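Local coordinates for uncharacterized protein (Pseudomonas aeruginosa PAO1, PDB 6TCB), which is of unknown function but binds calcium and forms a two-chain assembly with a metal site between its subunits, at residues D27-P32 against P58-R63; A47-V52 against C65-V70. All coordinates share one frame; numbering follows the deposited sequence.

Contact 1: residues D27-P32 against P58-R63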
loop_
_atom_site.group_PDB
_atom_site.type_symbol
_atom_site.label_atom_id
_atom_site.label_comp_id
_atom_site.label_asym_id
_atom_site.label_seq_id
_atom_site.Cartn_x
_atom_site.Cartn_y
_atom_site.Cartn_z
ATOM N N ASP A 27 0.281 3.153 12.360
ATOM C CA ASP A 27 -0.800 2.174 12.347
ATOM C C ASP A 27 -1.949 2.559 13.276
ATOM O O ASP A 27 -2.766 1.700 13.627
ATOM C CB ASP A 27 -0.268 0.773 12.672
ATOM C CG ASP A 27 0.195 0.631 14.116
ATOM O OD1 ASP A 27 0.199 1.630 14.867
ATOM O OD2 ASP A 27 0.557 -0.500 14.505
ATOM N N VAL A 28 -2.054 3.839 13.644
ATOM C CA VAL A 28 -3.031 4.261 14.650
ATOM C C VAL A 28 -4.456 4.260 14.107
ATOM O O VAL A 28 -5.411 4.141 14.883
ATOM C CB VAL A 28 -2.661 5.643 15.223
ATOM C CG1 VAL A 28 -2.864 6.715 14.178
ATOM C CG2 VAL A 28 -3.485 5.932 16.476
ATOM N N PHE A 29 -4.635 4.422 12.799
ATOM C CA PHE A 29 -5.955 4.605 12.228
ATOM C C PHE A 29 -6.660 3.271 12.066
ATOM O O PHE A 29 -6.036 2.238 11.815
ATOM C CB PHE A 29 -5.869 5.292 10.855
ATOM C CG PHE A 29 -5.129 6.598 10.878
ATOM C CD1 PHE A 29 -5.650 7.687 11.537
ATOM C CD2 PHE A 29 -3.914 6.731 10.241
ATOM C CE1 PHE A 29 -4.956 8.886 11.558
ATOM C CE2 PHE A 29 -3.228 7.921 10.270
ATOM C CZ PHE A 29 -3.751 8.991 10.928
ATOM N N LEU A 30 -7.970 3.302 12.216
ATOM C CA LEU A 30 -8.780 2.145 11.885
ATOM C C LEU A 30 -9.096 2.167 10.393
ATOM O O LEU A 30 -8.721 3.087 9.662
ATOM C CB LEU A 30 -10.031 2.123 12.749
ATOM C CG LEU A 30 -9.728 2.021 14.249
ATOM C CD1 LEU A 30 -11.021 2.005 15.050
ATOM C CD2 LEU A 30 -8.884 0.788 14.549
ATOM N N ARG A 31 -9.742 1.121 9.931
ATOM C CA ARG A 31 -10.162 1.062 8.541
ATOM C C ARG A 31 -11.521 1.734 8.400
ATOM O O ARG A 31 -12.400 1.516 9.235
ATOM C CB ARG A 31 -10.271 -0.389 8.095
ATOM N N PRO A 32 -11.750 2.553 7.358
ATOM C CA PRO A 32 -10.906 2.869 6.201
ATOM C C PRO A 32 -10.075 4.140 6.355
ATOM O O PRO A 32 -9.456 4.587 5.395
ATOM C CB PRO A 32 -11.943 3.061 5.084
ATOM C CG PRO A 32 -13.108 3.678 5.808
ATOM C CD PRO A 32 -13.080 3.183 7.243
ATOM N N PRO A 58 1.526 -0.682 8.013
ATOM C CA PRO A 58 1.215 0.413 7.089
ATOM C C PRO A 58 2.186 1.579 7.173
ATOM O O PRO A 58 2.736 1.906 8.226
ATOM C CB PRO A 58 -0.176 0.863 7.562
ATOM C CG PRO A 58 -0.212 0.513 9.005
ATOM C CD PRO A 58 0.645 -0.702 9.194
ATOM N N VAL A 59 2.371 2.234 6.033
ATOM C CA VAL A 59 3.358 3.297 5.912
ATOM C C VAL A 59 2.939 4.244 4.805
ATOM O O VAL A 59 2.323 3.837 3.815
ATOM C CB VAL A 59 4.765 2.680 5.685
ATOM C CG1 VAL A 59 4.826 1.883 4.372
ATOM C CG2 VAL A 59 5.853 3.714 5.729
ATOM N N TYR A 60 3.277 5.514 5.003
ATOM C CA TYR A 60 3.021 6.603 4.069
ATOM C C TYR A 60 4.385 7.084 3.599
ATOM O O TYR A 60 5.204 7.508 4.419
ATOM C CB TYR A 60 2.214 7.712 4.762
ATOM C CG TYR A 60 0.952 7.158 5.386
ATOM C CD1 TYR A 60 -0.216 7.052 4.657
ATOM C CD2 TYR A 60 0.940 6.676 6.694
ATOM C CE1 TYR A 60 -1.360 6.502 5.209
ATOM C CE2 TYR A 60 -0.209 6.122 7.254
ATOM C CZ TYR A 60 -1.348 6.028 6.497
ATOM O OH TYR A 60 -2.454 5.472 7.100
ATOM N N VAL A 61 4.656 6.943 2.313
ATOM C CA VAL A 61 6.001 7.097 1.762
ATOM C C VAL A 61 6.034 8.341 0.884
ATOM O O VAL A 61 5.292 8.408 -0.107
ATOM C CB VAL A 61 6.431 5.867 0.950
ATOM C CG1 VAL A 61 7.876 6.039 0.502
ATOM C CG2 VAL A 61 6.251 4.618 1.756
ATOM N N PRO A 62 6.893 9.315 1.177
ATOM C CA PRO A 62 6.958 10.515 0.342
ATOM C C PRO A 62 7.613 10.229 -1.003
ATOM O O PRO A 62 8.447 9.333 -1.144
ATOM C CB PRO A 62 7.822 11.468 1.179
ATOM C CG PRO A 62 8.731 10.532 1.962
ATOM C CD PRO A 62 7.915 9.301 2.250
ATOM N N ARG A 63 7.231 11.012 -2.008
ATOM C CA ARG A 63 7.987 11.025 -3.258
ATOM C C ARG A 63 9.451 11.344 -2.961
ATOM O O ARG A 63 9.763 12.174 -2.109
ATOM C CB ARG A 63 7.380 12.066 -4.200
ATOM C CG ARG A 63 7.638 11.806 -5.677
ATOM C CD ARG A 63 7.014 12.892 -6.557
#
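The loop that leads from strand 24-25 to helix 33-43 meets the middle strand of a small antiparallel sheet here, Asp27 touching Pro58 and Phe29 touching Tyr60. The two backbones are nearest at the first pair, Asp27 CA 5.9 Å from Pro58 CA. CG of the Pro58 ring rests against the root of the aspartate, 3.7 Å from Asp27 CB and hardly farther from its CA, with Pro58 CD close beside the same methylene. The carboxylate itself leads away from the strand: chi1 of 69° tucks Asp27 CG into the gap flanked by N and C, leaving the methylene to meet the proline.

Deeper in, the Tyr60 hydroxyl comes obliquely to the Phe29 ring, its OH 3.7 Å from CD2 and 4.1 Å from CE2 of Phe29. Strand 57-62 alternates its side chains between the two faces of the sheet, so Pro58 and Tyr60 point to the loop while Val59 and Val61 turn to helix 67-82. Tyr60 is a buried residue whose OH hydrogen-bonds to the backbone O of Asp34 in the first turn of helix 33-43, which would hold the hydroxyl beside the phenylalanine. Val28 CG1, from the same loop, sits 3.8 Å above the centre of one face of the Phe29 ring. That ring also joins an aromatic cluster: Phe7 and His10 of helix 3-18 meet it edge-to-face, and Phe37 of helix 33-43 meets both Phe29 and, edge-to-face, Tyr60. Past Phe29 the loop leaves the strand, passes a cis peptide bond before Pro32 and enters helix 33-43 with Pro32 as N-cap; there Arg31 and Pro32 pack on Pro32 and Arg31 of the second subunit.

Contact 2: residues A47-V52 against C65-V70; sequences ASTYLV and CDLDAV. With CA (calcium ion), chain C.
Leu51 of strand 48-53 reaches Leu67 and Val70 at the start of helix 67-82 through a single methyl. Leu51 CD1 lies 4.1 Å from Leu67 CD2 and likewise 4.1 Å from Val70 CG1, the side chains crossing at a slant. Val70 CG1 stands anti to its backbone N (chi1 177°), which carries it to the strand. Thr49, also buried, completes this close-packed methyl cluster slightly farther off, its CG2 4.3 Å from Leu67 CD1; Arg71 of the second subunit is the main polar partner of its side chain.

By contrast, the other side of the helix start is polar and hydrated. Asp66, the N-cap, accepts from Ala69 N through the anti lone pair of OD1 (2.9 Å, N-H...O 145°). Asp68 OD2 binds a calcium ion at 2.2 Å, whose other ligands include two waters at 2.3 Å and, from the second subunit, Asp66 OD1 and Asp68 OD2. Asp68 OD1 makes a salt bridge to Arg71 NH2 of its own chain and accepts from Leu67 N of the second subunit. Thus an apolar helix-on-sheet contact, itself bordering the second subunit, adjoins a capped helix N-terminus whose first turn joins a calcium site shared across the dimer interface.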
loop_
_atom_site.group_PDB
_atom_site.type_symbol
_atom_site.label_atom_id
_atom_site.label_comp_id
_atom_site.label_asym_id
_atom_site.label_seq_id
_atom_site.Cartn_x
_atom_site.Cartn_y
_atom_site.Cartn_z
ATOM N N ALA A 47 2.967 14.811 -1.167
ATOM C CA ALA A 47 2.850 13.692 -2.091
ATOM C C ALA A 47 3.264 12.404 -1.403
ATOM O O ALA A 47 4.360 12.310 -0.842
ATOM C CB ALA A 47 3.741 13.943 -3.309
ATOM N N SER A 48 2.383 11.409 -1.444
ATOM C CA SER A 48 2.566 10.209 -0.645
ATOM C C SER A 48 1.967 8.989 -1.317
ATOM O O SER A 48 0.885 9.054 -1.908
ATOM C CB SER A 48 1.893 10.388 0.731
ATOM O OG SER A 48 2.047 9.237 1.543
ATOM N N THR A 49 2.680 7.874 -1.178
ATOM C CA THR A 49 2.204 6.547 -1.550
ATOM C C THR A 49 1.946 5.739 -0.285
ATOM O O THR A 49 2.803 5.670 0.602
ATOM C CB THR A 49 3.266 5.834 -2.393
ATOM O OG1 THR A 49 3.561 6.631 -3.544
ATOM C CG2 THR A 49 2.781 4.463 -2.843
ATOM N N TYR A 50 0.790 5.102 -0.211
ATOM C CA TYR A 50 0.450 4.252 0.917
ATOM C C TYR A 50 0.815 2.818 0.591
ATOM O O TYR A 50 0.479 2.321 -0.492
ATOM C CB TYR A 50 -1.041 4.343 1.184
ATOM C CG TYR A 50 -1.610 3.459 2.263
ATOM C CD1 TYR A 50 -1.270 3.635 3.597
ATOM C CD2 TYR A 50 -2.552 2.499 1.946
ATOM C CE1 TYR A 50 -1.840 2.850 4.581
ATOM C CE2 TYR A 50 -3.127 1.710 2.923
ATOM C CZ TYR A 50 -2.775 1.914 4.245
ATOM O OH TYR A 50 -3.355 1.141 5.231
ATOM N N LEU A 51 1.514 2.164 1.512
ATOM C CA LEU A 51 1.816 0.751 1.391
ATOM C C LEU A 51 1.365 0.033 2.658
ATOM O O LEU A 51 1.437 0.583 3.763
ATOM C CB LEU A 51 3.321 0.477 1.246
ATOM C CG LEU A 51 4.092 1.152 0.109
ATOM C CD1 LEU A 51 5.589 0.812 0.245
ATOM C CD2 LEU A 51 3.558 0.728 -1.223
ATOM N N VAL A 52 0.920 -1.203 2.512
ATOM C CA VAL A 52 0.818 -2.109 3.646
ATOM C C VAL A 52 1.760 -3.263 3.364
ATOM O O VAL A 52 1.631 -3.941 2.335
ATOM C CB VAL A 52 -0.612 -2.596 3.907
ATOM C CG1 VAL A 52 -0.614 -3.560 5.101
ATOM C CG2 VAL A 52 -1.518 -1.421 4.142
ATOM N N CYS A 65 11.473 8.868 -1.831
ATOM C CA CYS A 65 11.889 7.735 -1.024
ATOM C C CYS A 65 11.618 6.452 -1.793
ATOM O O CYS A 65 10.527 6.268 -2.343
ATOM C CB CYS A 65 11.114 7.730 0.291
ATOM S SG CYS A 65 11.580 6.460 1.444
ATOM N N ASP A 66 12.614 5.579 -1.835
ATOM C CA ASP A 66 12.584 4.384 -2.663
ATOM C C ASP A 66 11.658 3.345 -2.050
ATOM O O ASP A 66 11.854 2.927 -0.903
ATOM C CB ASP A 66 13.998 3.834 -2.788
ATOM C CG ASP A 66 14.078 2.719 -3.788
ATOM O OD1 ASP A 66 13.784 1.579 -3.409
ATOM O OD2 ASP A 66 14.390 2.994 -4.968
ATOM N N LEU A 67 10.681 2.887 -2.827
ATOM C CA LEU A 67 9.678 1.986 -2.267
ATOM C C LEU A 67 10.249 0.601 -2.009
ATOM O O LEU A 67 9.862 -0.063 -1.038
ATOM C CB LEU A 67 8.471 1.886 -3.196
ATOM C CG LEU A 67 7.687 3.169 -3.420
ATOM C CD1 LEU A 67 6.491 2.915 -4.347
ATOM C CD2 LEU A 67 7.193 3.768 -2.139
ATOM N N ASP A 68 11.155 0.133 -2.869
ATOM C CA ASP A 68 11.779 -1.163 -2.613
ATOM C C ASP A 68 12.576 -1.137 -1.315
ATOM O O ASP A 68 12.614 -2.133 -0.581
ATOM C CB ASP A 68 12.653 -1.572 -3.795
ATOM C CG ASP A 68 11.838 -2.028 -5.004
ATOM O OD1 ASP A 68 10.683 -2.485 -4.842
ATOM O OD2 ASP A 68 12.366 -1.947 -6.135
ATOM N N ALA A 69 13.179 0.006 -0.991
ATOM C CA ALA A 69 13.910 0.120 0.263
ATOM C C ALA A 69 12.961 0.093 1.453
ATOM O O ALA A 69 13.288 -0.487 2.497
ATOM C CB ALA A 69 14.753 1.390 0.266
ATOM N N VAL A 70 11.771 0.688 1.310
ATOM C CA VAL A 70 10.769 0.608 2.372
ATOM C C VAL A 70 10.326 -0.837 2.586
ATOM O O VAL A 70 10.188 -1.294 3.723
ATOM C CB VAL A 70 9.587 1.550 2.080
ATOM C CG1 VAL A 70 8.505 1.422 3.122
ATOM C CG2 VAL A 70 10.077 2.986 2.060
HETATM CA CA CA C . 13.026 -0.346 -7.528
HETATM O O HOH W 1 13.415 1.278 -9.057
HETATM O O HOH W 2 15.067 -1.283 -7.981
#

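Overall arrangement
Both contacts use the same antiparallel sheet but from its two faces: contact 1 takes Pro58 and Tyr60 on the side of helices 3-18 and 33-43, contact 2 the side of helix 67-82. Strands 48-53 and 57-62 join them directly, Val61 N lying 2.8 Å from Thr49 O, and Val61 CG1 packs 3.5 Å from Leu67 CD2. Contact 1 is partly buried, running from exposed Asp27 to an aromatic core. The touching residues of contact 2 are all buried and meet through methyl groups, with the calcium site at their back. Each reaches the second subunit, the first by packing of Arg31, Pro32 and Arg63, the second by metal ligands and a sheet continued between chains.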